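Local coordinates for protein alginase (Pseudoalteromonas, PDB 4Q8K) that cleaves alginate, probably by beta-elimination as a polysaccharide lyase of family 18, and carries a bound calcium ion, at residues Thr234-Phe248 with Asn254-Asn266. Residues are numbered along the deposited sequence; the frame is centred on the assembly and turned at random.
With CA (calcium ion), chain B; SO4 (sulfate ion), chain C.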
ATOM      1  N   THR A 234       0.338 -12.033   2.206  1.00 34.16           N
ATOM      2  CA  THR A 234      -0.556 -10.996   1.722  1.00 31.29           C
ATOM      3  C   THR A 234      -1.545 -11.575   0.729  1.00 28.77           C
ATOM      4  O   THR A 234      -1.372 -12.646   0.241  1.00 32.95           O
ATOM      5  CB  THR A 234       0.174  -9.867   1.043  1.00 33.13           C
ATOM      6  OG1 THR A 234       1.142 -10.418   0.144  1.00 35.42           O
ATOM      7  CG2 THR A 234       0.856  -8.986   2.106  1.00 27.88           C
ATOM      8  N   ILE A 235      -2.563 -10.799   0.453  1.00 26.36           N
ATOM      9  CA  ILE A 235      -3.700 -11.288  -0.298  1.00 21.33           C
ATOM     10  C   ILE A 235      -3.956 -10.335  -1.457  1.00 22.51           C
ATOM     11  O   ILE A 235      -4.271 -10.754  -2.579  1.00 23.60           O
ATOM     12  CB  ILE A 235      -4.929 -11.353   0.619  1.00 24.02           C
ATOM     13  CG1 ILE A 235      -4.635 -12.242   1.837  1.00 28.52           C
ATOM     14  CG2 ILE A 235      -6.131 -11.833  -0.141  1.00 24.98           C
ATOM     15  CD1 ILE A 235      -5.680 -12.155   2.936  1.00 27.47           C
ATOM     16  N   SER A 236      -3.809  -9.048  -1.179  1.00 19.13           N
ATOM     17  CA  SER A 236      -3.867  -8.040  -2.221  1.00 18.62           C
ATOM     18  C   SER A 236      -2.833  -6.965  -1.918  1.00 19.79           C
ATOM     19  O   SER A 236      -2.618  -6.624  -0.766  1.00 19.17           O
ATOM     20  CB  SER A 236      -5.265  -7.418  -2.300  1.00 17.23           C
ATOM     21  OG  SER A 236      -5.416  -6.379  -1.346  1.00 19.98           O
ATOM     22  N   LYS A 237      -2.189  -6.444  -2.954  1.00 18.91           N
ATOM     23  CA  LYS A 237      -1.231  -5.360  -2.780  1.00 17.63           C
ATOM     24  C   LYS A 237      -1.311  -4.414  -3.965  1.00 19.01           C
ATOM     25  O   LYS A 237      -1.312  -4.853  -5.112  1.00 19.20           O
ATOM     26  CB  LYS A 237       0.193  -5.908  -2.663  1.00 17.92           C
ATOM     27  CG  LYS A 237       0.467  -6.655  -1.378  1.00 20.66           C
ATOM     28  CD  LYS A 237       1.796  -7.394  -1.442  1.00 24.44           C
ATOM     29  CE  LYS A 237       1.729  -8.565  -2.425  1.00 27.13           C
ATOM     30  NZ  LYS A 237       3.021  -9.305  -2.487  1.00 30.90           N
ATOM     31  N   VAL A 238      -1.395  -3.124  -3.688  1.00 18.31           N
ATOM     32  CA  VAL A 238      -1.390  -2.115  -4.743  1.00 18.55           C
ATOM     33  C   VAL A 238      -0.086  -1.351  -4.638  1.00 19.84           C
ATOM     34  O   VAL A 238       0.273  -0.875  -3.549  1.00 17.51           O
ATOM     35  CB  VAL A 238      -2.552  -1.129  -4.603  1.00 16.36           C
ATOM     36  CG1 VAL A 238      -2.505  -0.081  -5.705  1.00 18.16           C
ATOM     37  CG2 VAL A 238      -3.886  -1.877  -4.629  1.00 17.44           C
ATOM     38  N   TYR A 239       0.621  -1.230  -5.763  1.00 18.79           N
ATOM     39  CA  TYR A 239       1.963  -0.639  -5.766  1.00 18.42           C
ATOM     40  C   TYR A 239       2.043   0.629  -6.591  1.00 20.39           C
ATOM     41  O   TYR A 239       1.346   0.797  -7.593  1.00 19.63           O
ATOM     42  CB  TYR A 239       2.988  -1.579  -6.401  1.00 18.50           C
ATOM     43  CG  TYR A 239       3.218  -2.915  -5.746  1.00 19.01           C
ATOM     44  CD1 TYR A 239       2.281  -3.929  -5.854  1.00 18.77           C
ATOM     45  CD2 TYR A 239       4.409  -3.179  -5.059  1.00 20.78           C
ATOM     46  CE1 TYR A 239       2.493  -5.162  -5.287  1.00 19.74           C
ATOM     47  CE2 TYR A 239       4.632  -4.424  -4.487  1.00 21.54           C
ATOM     48  CZ  TYR A 239       3.673  -5.403  -4.599  1.00 23.54           C
ATOM     49  OH  TYR A 239       3.877  -6.640  -4.037  1.00 24.49           O
ATOM     50  N   VAL A 240       2.955   1.494  -6.177  1.00 18.57           N
ATOM     51  CA  VAL A 240       3.422   2.599  -6.992  1.00 17.96           C
ATOM     52  C   VAL A 240       4.946   2.421  -7.066  1.00 20.18           C
ATOM     53  O   VAL A 240       5.637   2.484  -6.051  1.00 20.48           O
ATOM     54  CB  VAL A 240       3.048   3.960  -6.390  1.00 20.08           C
ATOM     55  CG1 VAL A 240       3.585   5.094  -7.251  1.00 20.96           C
ATOM     56  CG2 VAL A 240       1.532   4.077  -6.238  1.00 19.27           C
ATOM     57  N   SER A 241       5.456   2.166  -8.267  1.00 20.81           N
ATOM     58  CA  SER A 241       6.747   1.492  -8.399  1.00 22.41           C
ATOM     59  C   SER A 241       7.543   1.957  -9.613  1.00 23.50           C
ATOM     60  O   SER A 241       7.021   1.995 -10.724  1.00 21.76           O
ATOM     61  CB  SER A 241       6.501  -0.023  -8.488  1.00 21.68           C
ATOM     62  OG  SER A 241       7.683  -0.747  -8.754  1.00 23.77           O
ATOM     63  N   ASP A 242       8.821   2.268  -9.403  1.00 20.44           N
ATOM     64  CA  ASP A 242       9.668   2.772 -10.484  1.00 23.01           C
ATOM     65  C   ASP A 242      10.828   1.810 -10.722  1.00 22.61           C
ATOM     66  O   ASP A 242      11.987   2.202 -10.646  1.00 24.67           O
ATOM     67  CB  ASP A 242      10.175   4.188 -10.157  1.00 23.18           C
ATOM     68  CG  ASP A 242      10.907   4.851 -11.326  1.00 24.13           C
ATOM     69  OD1 ASP A 242      10.809   4.333 -12.451  1.00 25.74           O
ATOM     70  OD2 ASP A 242      11.579   5.890 -11.127  1.00 25.79           O
ATOM     71  N   THR A 243      10.508   0.550 -10.995  1.00 23.91           N
ATOM     72  CA  THR A 243      11.529  -0.490 -11.144  1.00 26.19           C
ATOM     73  C   THR A 243      11.575  -1.087 -12.542  1.00 26.34           C
ATOM     74  O   THR A 243      10.782  -0.730 -13.416  1.00 27.36           O
ATOM     75  CB  THR A 243      11.295  -1.676 -10.191  1.00 21.39           C
ATOM     76  OG1 THR A 243      10.210  -2.470 -10.690  1.00 24.20           O
ATOM     77  CG2 THR A 243      10.993  -1.191  -8.772  1.00 23.33           C
ATOM     78  N   ASP A 244      12.498  -2.027 -12.726  1.00 24.42           N
ATOM     79  CA  ASP A 244      12.660  -2.725 -13.997  1.00 28.60           C
ATOM     80  C   ASP A 244      11.862  -4.022 -14.033  1.00 29.31           C
ATOM     81  O   ASP A 244      12.051  -4.842 -14.934  1.00 28.15           O
ATOM     82  CB  ASP A 244      14.142  -3.046 -14.239  1.00 32.54           C
ATOM     83  CG  ASP A 244      14.740  -2.266 -15.397  1.00 37.83           C
ATOM     84  OD1 ASP A 244      14.036  -1.430 -15.993  1.00 35.10           O
ATOM     85  OD2 ASP A 244      15.937  -2.485 -15.701  1.00 39.52           O
ATOM     86  N   GLU A 245      10.980  -4.234 -13.055  1.00 26.95           N
ATOM     87  CA  GLU A 245      10.180  -5.451 -13.073  1.00 27.77           C
ATOM     88  C   GLU A 245       9.338  -5.438 -14.331  1.00 24.16           C
ATOM     89  O   GLU A 245       8.648  -4.456 -14.608  1.00 25.16           O
ATOM     90  CB  GLU A 245       9.274  -5.577 -11.849  1.00 24.28           C
ATOM     91  CG  GLU A 245       8.331  -6.777 -11.955  1.00 23.49           C
ATOM     92  CD  GLU A 245       7.500  -7.020 -10.706  1.00 23.11           C
ATOM     93  OE1 GLU A 245       6.512  -7.777 -10.813  1.00 24.25           O
ATOM     94  OE2 GLU A 245       7.841  -6.472  -9.628  1.00 23.49           O
ATOM     95  N   SER A 246       9.400  -6.517 -15.103  1.00 27.99           N
ATOM     96  CA  SER A 246       8.676  -6.566 -16.370  1.00 28.45           C
ATOM     97  C   SER A 246       7.181  -6.831 -16.177  1.00 26.90           C
ATOM     98  O   SER A 246       6.755  -7.318 -15.129  1.00 26.71           O
ATOM     99  CB  SER A 246       9.280  -7.624 -17.301  1.00 34.15           C
ATOM    100  OG  SER A 246       9.185  -8.927 -16.744  1.00 39.65           O
ATOM    101  N   GLY A 247       6.395  -6.504 -17.198  1.00 27.42           N
ATOM    102  CA  GLY A 247       4.981  -6.826 -17.215  1.00 28.71           C
ATOM    103  C   GLY A 247       4.032  -5.658 -17.032  1.00 26.54           C
ATOM    104  O   GLY A 247       2.817  -5.863 -16.996  1.00 26.55           O
ATOM    105  N   PHE A 248       4.566  -4.443 -16.936  1.00 28.07           N
ATOM    106  CA  PHE A 248       3.741  -3.258 -16.710  1.00 25.86           C
ATOM    107  C   PHE A 248       3.874  -2.271 -17.871  1.00 28.94           C
ATOM    108  O   PHE A 248       4.627  -2.520 -18.813  1.00 29.55           O
ATOM    109  CB  PHE A 248       4.108  -2.595 -15.371  1.00 26.29           C
ATOM    110  CG  PHE A 248       4.169  -3.566 -14.209  1.00 22.85           C
ATOM    111  CD1 PHE A 248       3.066  -4.335 -13.878  1.00 23.51           C
ATOM    112  CD2 PHE A 248       5.328  -3.716 -13.461  1.00 24.59           C
ATOM    113  CE1 PHE A 248       3.113  -5.228 -12.826  1.00 20.66           C
ATOM    114  CE2 PHE A 248       5.378  -4.615 -12.405  1.00 22.42           C
ATOM    115  CZ  PHE A 248       4.262  -5.368 -12.080  1.00 22.54           C
ATOM    116  N   ASN A 254      13.877   3.475 -12.521  1.00 27.60           N
ATOM    117  CA  ASN A 254      14.529   4.728 -12.161  1.00 30.01           C
ATOM    118  C   ASN A 254      14.389   5.861 -13.187  1.00 31.09           C
ATOM    119  O   ASN A 254      15.299   6.681 -13.322  1.00 29.76           O
ATOM    120  CB  ASN A 254      16.019   4.457 -11.887  1.00 29.44           C
ATOM    121  CG  ASN A 254      16.670   5.531 -11.033  1.00 29.97           C
ATOM    122  OD1 ASN A 254      16.037   6.115 -10.154  1.00 28.39           O
ATOM    123  ND2 ASN A 254      17.957   5.797 -11.289  1.00 29.13           N
ATOM    124  N   ASN A 255      13.258   5.920 -13.895  1.00 26.66           N
ATOM    125  CA  ASN A 255      13.047   6.983 -14.881  1.00 30.05           C
ATOM    126  C   ASN A 255      11.967   7.993 -14.495  1.00 29.25           C
ATOM    127  O   ASN A 255      11.606   8.859 -15.290  1.00 30.05           O
ATOM    128  CB  ASN A 255      12.765   6.410 -16.271  1.00 30.84           C
ATOM    129  CG  ASN A 255      11.367   5.857 -16.396  1.00 29.43           C
ATOM    130  OD1 ASN A 255      10.722   5.590 -15.395  1.00 29.02           O
ATOM    131  ND2 ASN A 255      10.888   5.690 -17.626  1.00 31.05           N
ATOM    132  N   GLY A 256      11.456   7.885 -13.270  1.00 24.47           N
ATOM    133  CA  GLY A 256      10.505   8.859 -12.766  1.00 24.71           C
ATOM    134  C   GLY A 256       9.071   8.546 -13.153  1.00 24.67           C
ATOM    135  O   GLY A 256       8.140   9.203 -12.693  1.00 28.96           O
ATOM    136  N   ILE A 257       8.892   7.552 -14.015  1.00 26.61           N
ATOM    137  CA  ILE A 257       7.551   7.118 -14.393  1.00 24.81           C
ATOM    138  C   ILE A 257       7.180   5.910 -13.548  1.00 22.62           C
ATOM    139  O   ILE A 257       7.725   4.828 -13.724  1.00 22.08           O
ATOM    140  CB  ILE A 257       7.459   6.757 -15.887  1.00 25.14           C
ATOM    141  CG1 ILE A 257       7.828   7.972 -16.744  1.00 30.42           C
ATOM    142  CG2 ILE A 257       6.056   6.257 -16.232  1.00 25.98           C
ATOM    143  CD1 ILE A 257       7.774   7.697 -18.248  1.00 29.13           C
ATOM    144  N   PHE A 258       6.259   6.099 -12.611  1.00 23.18           N
ATOM    145  CA  PHE A 258       5.900   5.023 -11.709  1.00 22.03           C
ATOM    146  C   PHE A 258       4.786   4.179 -12.308  1.00 20.43           C
ATOM    147  O   PHE A 258       3.788   4.714 -12.777  1.00 23.32           O
ATOM    148  CB  PHE A 258       5.450   5.596 -10.364  1.00 21.58           C
ATOM    149  CG  PHE A 258       6.510   6.395  -9.682  1.00 19.88           C
ATOM    150  CD1 PHE A 258       6.641   7.751  -9.930  1.00 24.93           C
ATOM    151  CD2 PHE A 258       7.412   5.778  -8.827  1.00 20.89           C
ATOM    152  CE1 PHE A 258       7.639   8.490  -9.309  1.00 24.69           C
ATOM    153  CE2 PHE A 258       8.419   6.508  -8.205  1.00 23.96           C
ATOM    154  CZ  PHE A 258       8.531   7.869  -8.451  1.00 23.99           C
ATOM    155  N   ASP A 259       4.985   2.867 -12.308  1.00 19.60           N
ATOM    156  CA  ASP A 259       3.921   1.932 -12.632  1.00 20.85           C
ATOM    157  C   ASP A 259       2.995   1.822 -11.433  1.00 20.69           C
ATOM    158  O   ASP A 259       3.445   1.756 -10.286  1.00 19.54           O
ATOM    159  CB  ASP A 259       4.505   0.561 -12.942  1.00 21.20           C
ATOM    160  CG  ASP A 259       5.284   0.547 -14.240  1.00 23.89           C
ATOM    161  OD1 ASP A 259       4.665   0.791 -15.297  1.00 24.12           O
ATOM    162  OD2 ASP A 259       6.505   0.316 -14.201  1.00 24.15           O
ATOM    163  N   VAL A 260       1.696   1.813 -11.697  1.00 21.94           N
ATOM    164  CA  VAL A 260       0.730   1.556 -10.647  1.00 21.85           C
ATOM    165  C   VAL A 260       0.080   0.242 -11.016  1.00 19.60           C
ATOM    166  O   VAL A 260      -0.488   0.106 -12.100  1.00 19.37           O
ATOM    167  CB  VAL A 260      -0.347   2.648 -10.562  1.00 22.38           C
ATOM    168  CG1 VAL A 260      -1.351   2.307  -9.461  1.00 18.69           C
ATOM    169  CG2 VAL A 260       0.287   4.014 -10.338  1.00 21.49           C
ATOM    170  N   TYR A 261       0.199  -0.744 -10.143  1.00 15.45           N
ATOM    171  CA  TYR A 261      -0.288  -2.071 -10.464  1.00 19.69           C
ATOM    172  C   TYR A 261      -0.749  -2.779  -9.218  1.00 17.64           C
ATOM    173  O   TYR A 261      -0.496  -2.326  -8.087  1.00 18.29           O
ATOM    174  CB  TYR A 261       0.792  -2.905 -11.181  1.00 18.07           C
ATOM    175  CG  TYR A 261       2.065  -3.149 -10.391  1.00 17.55           C
ATOM    176  CD1 TYR A 261       2.196  -4.262  -9.563  1.00 18.14           C
ATOM    177  CD2 TYR A 261       3.141  -2.288 -10.508  1.00 17.55           C
ATOM    178  CE1 TYR A 261       3.365  -4.499  -8.862  1.00 20.35           C
ATOM    179  CE2 TYR A 261       4.322  -2.515  -9.802  1.00 21.85           C
ATOM    180  CZ  TYR A 261       4.423  -3.620  -8.989  1.00 21.16           C
ATOM    181  OH  TYR A 261       5.592  -3.836  -8.287  1.00 21.44           O
ATOM    182  N   VAL A 262      -1.423  -3.900  -9.428  1.00 19.61           N
ATOM    183  CA  VAL A 262      -1.921  -4.678  -8.322  1.00 15.32           C
ATOM    184  C   VAL A 262      -1.451  -6.118  -8.422  1.00 18.45           C
ATOM    185  O   VAL A 262      -1.320  -6.674  -9.520  1.00 19.25           O
ATOM    186  CB  VAL A 262      -3.466  -4.613  -8.261  1.00 15.93           C
ATOM    187  CG1 VAL A 262      -4.070  -5.187  -9.548  1.00 20.34           C
ATOM    188  CG2 VAL A 262      -3.970  -5.361  -7.041  1.00 21.26           C
ATOM    189  N   ARG A 263      -1.162  -6.723  -7.277  1.00 17.05           N
ATOM    190  CA  ARG A 263      -0.998  -8.170  -7.221  1.00 15.90           C
ATOM    191  C   ARG A 263      -2.094  -8.714  -6.335  1.00 18.49           C
ATOM    192  O   ARG A 263      -2.303  -8.208  -5.219  1.00 19.21           O
ATOM    193  CB  ARG A 263       0.351  -8.551  -6.612  1.00 19.98           C
ATOM    194  CG  ARG A 263       1.531  -8.248  -7.499  1.00 21.08           C
ATOM    195  CD  ARG A 263       2.853  -8.579  -6.819  1.00 21.49           C
ATOM    196  NE  ARG A 263       3.912  -8.613  -7.819  1.00 22.34           N
ATOM    197  CZ  ARG A 263       4.281  -9.719  -8.453  1.00 24.07           C
ATOM    198  NH1 ARG A 263       3.688 -10.870  -8.163  1.00 21.79           N
ATOM    199  NH2 ARG A 263       5.234  -9.671  -9.374  1.00 23.06           N
ATOM    200  N   LEU A 264      -2.771  -9.745  -6.835  1.00 18.73           N
ATOM    201  CA  LEU A 264      -3.829 -10.448  -6.118  1.00 17.32           C
ATOM    202  C   LEU A 264      -3.484 -11.924  -5.992  1.00 20.29           C
ATOM    203  O   LEU A 264      -3.213 -12.593  -6.991  1.00 22.40           O
ATOM    204  CB  LEU A 264      -5.166 -10.307  -6.858  1.00 20.85           C
ATOM    205  CG  LEU A 264      -5.666  -8.878  -7.058  1.00 17.19           C
ATOM    206  CD1 LEU A 264      -6.959  -8.873  -7.898  1.00 19.30           C
ATOM    207  CD2 LEU A 264      -5.898  -8.213  -5.712  1.00 18.40           C
ATOM    208  N   ARG A 265      -3.510 -12.448  -4.771  1.00 19.92           N
ATOM    209  CA  ARG A 265      -3.213 -13.864  -4.581  1.00 25.11           C
ATOM    210  C   ARG A 265      -4.452 -14.728  -4.830  1.00 25.48           C
ATOM    211  O   ARG A 265      -5.430 -14.647  -4.091  1.00 24.65           O
ATOM    212  CB  ARG A 265      -2.664 -14.106  -3.177  1.00 25.65           C
ATOM    213  CG  ARG A 265      -2.024 -15.470  -3.004  1.00 31.05           C
ATOM    214  CD  ARG A 265      -1.244 -15.565  -1.687  1.00 32.29           C
ATOM    215  NE  ARG A 265      -0.112 -14.635  -1.602  1.00 34.77           N
ATOM    216  CZ  ARG A 265       1.074 -14.839  -2.177  1.00 35.83           C
ATOM    217  NH1 ARG A 265       2.048 -13.947  -2.040  1.00 37.96           N
ATOM    218  NH2 ARG A 265       1.286 -15.932  -2.898  1.00 34.75           N
ATOM    219  N   ASN A 266      -4.417 -15.550  -5.873  1.00 21.70           N
ATOM    220  CA  ASN A 266      -5.592 -16.350  -6.217  1.00 24.12           C
ATOM    221  C   ASN A 266      -5.848 -17.534  -5.275  1.00 25.14           C
ATOM    222  O   ASN A 266      -5.107 -17.744  -4.307  1.00 24.39           O
ATOM    223  CB  ASN A 266      -5.597 -16.766  -7.703  1.00 23.60           C
ATOM    224  CG  ASN A 266      -4.469 -17.735  -8.073  1.00 28.73           C
ATOM    225  OD1 ASN A 266      -3.979 -17.717  -9.207  1.00 29.22           O
ATOM    226  ND2 ASN A 266      -4.082 -18.598  -7.144  1.00 27.25           N
TER
HETATM  227 CA    CA B 501       9.674   3.639 -14.413  1.00 24.73          CA
HETATM  228  S   SO4 C 502       7.490  -7.869  -4.627  1.00 36.85           S
HETATM  229  O1  SO4 C 502       7.512  -6.723  -5.514  1.00 28.27           O
HETATM  230  O2  SO4 C 502       8.848  -8.245  -4.243  1.00 41.59           O
HETATM  231  O3  SO4 C 502       6.725  -7.472  -3.442  1.00 38.14           O
HETATM  232  O4  SO4 C 502       6.832  -9.003  -5.276  1.00 35.29           O
HETATM  233  O   HOH W   1       8.463  -3.751  -8.989  1.00 23.35           O
HETATM  234  O   HOH W   2       7.825  -0.922 -11.444  1.00 25.34           O
HETATM  235  O   HOH W   3       8.879   1.373 -13.701  1.00 24.10           O
HETATM  236  O   HOH W   4       5.881  -6.569  -7.696  1.00 20.33           O
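D242 OD1 is gripped by two partners: it binds calcium at 2.4 Å and accepts the N-H of N255 on its syn lone pair, while G256 N reaches the other oxygen, OD2, at 2.9 Å, where the backbone N-H of G219 also bonds. N255 OD1, the I257 carbonyl and a water add further ligands, and D250 and V252 complete the site, so the ion clasps the loop between two neighbouring antiparallel strands. Backbone hydrogen bonds pair K237 with R263, Y239 with Y261 and S241 with D259. V238, V240, V260 and V262 line one face of the sheet, where V262 and L264 meet F305 of the second sheet, as in a jelly-roll sandwich. On the other face the Y261 ring is layered between two neighbours. F248 stacks face to face on one side, centroids 3.8 Å apart and planes at 14°; on the opposite side Y239 lays its CB over the ring, its own ring nearly parallel but slid toward the rim. With CG turned away from its carbonyl carbon (chi1 -62°), Y239 carries its hydroxyl to O3 of a sulfate, probably from the crystallisation liquor, at 3.0 Å. An alanine in place of Y239 would probably uncover that face of Y261 and take away the hydroxyl that holds the sulfate. Beyond the rings, R263 NH2 meets E245 OE1 at 2.7 Å, close to the guanidinium plane, and E271 and K273 extend the charge network. One water joins E245 OE2, Y261 OH, R263 NE and the sulfate. Y239 and K221 bond the anion directly, consistent with a surface suited to the acidic sugars of alginate.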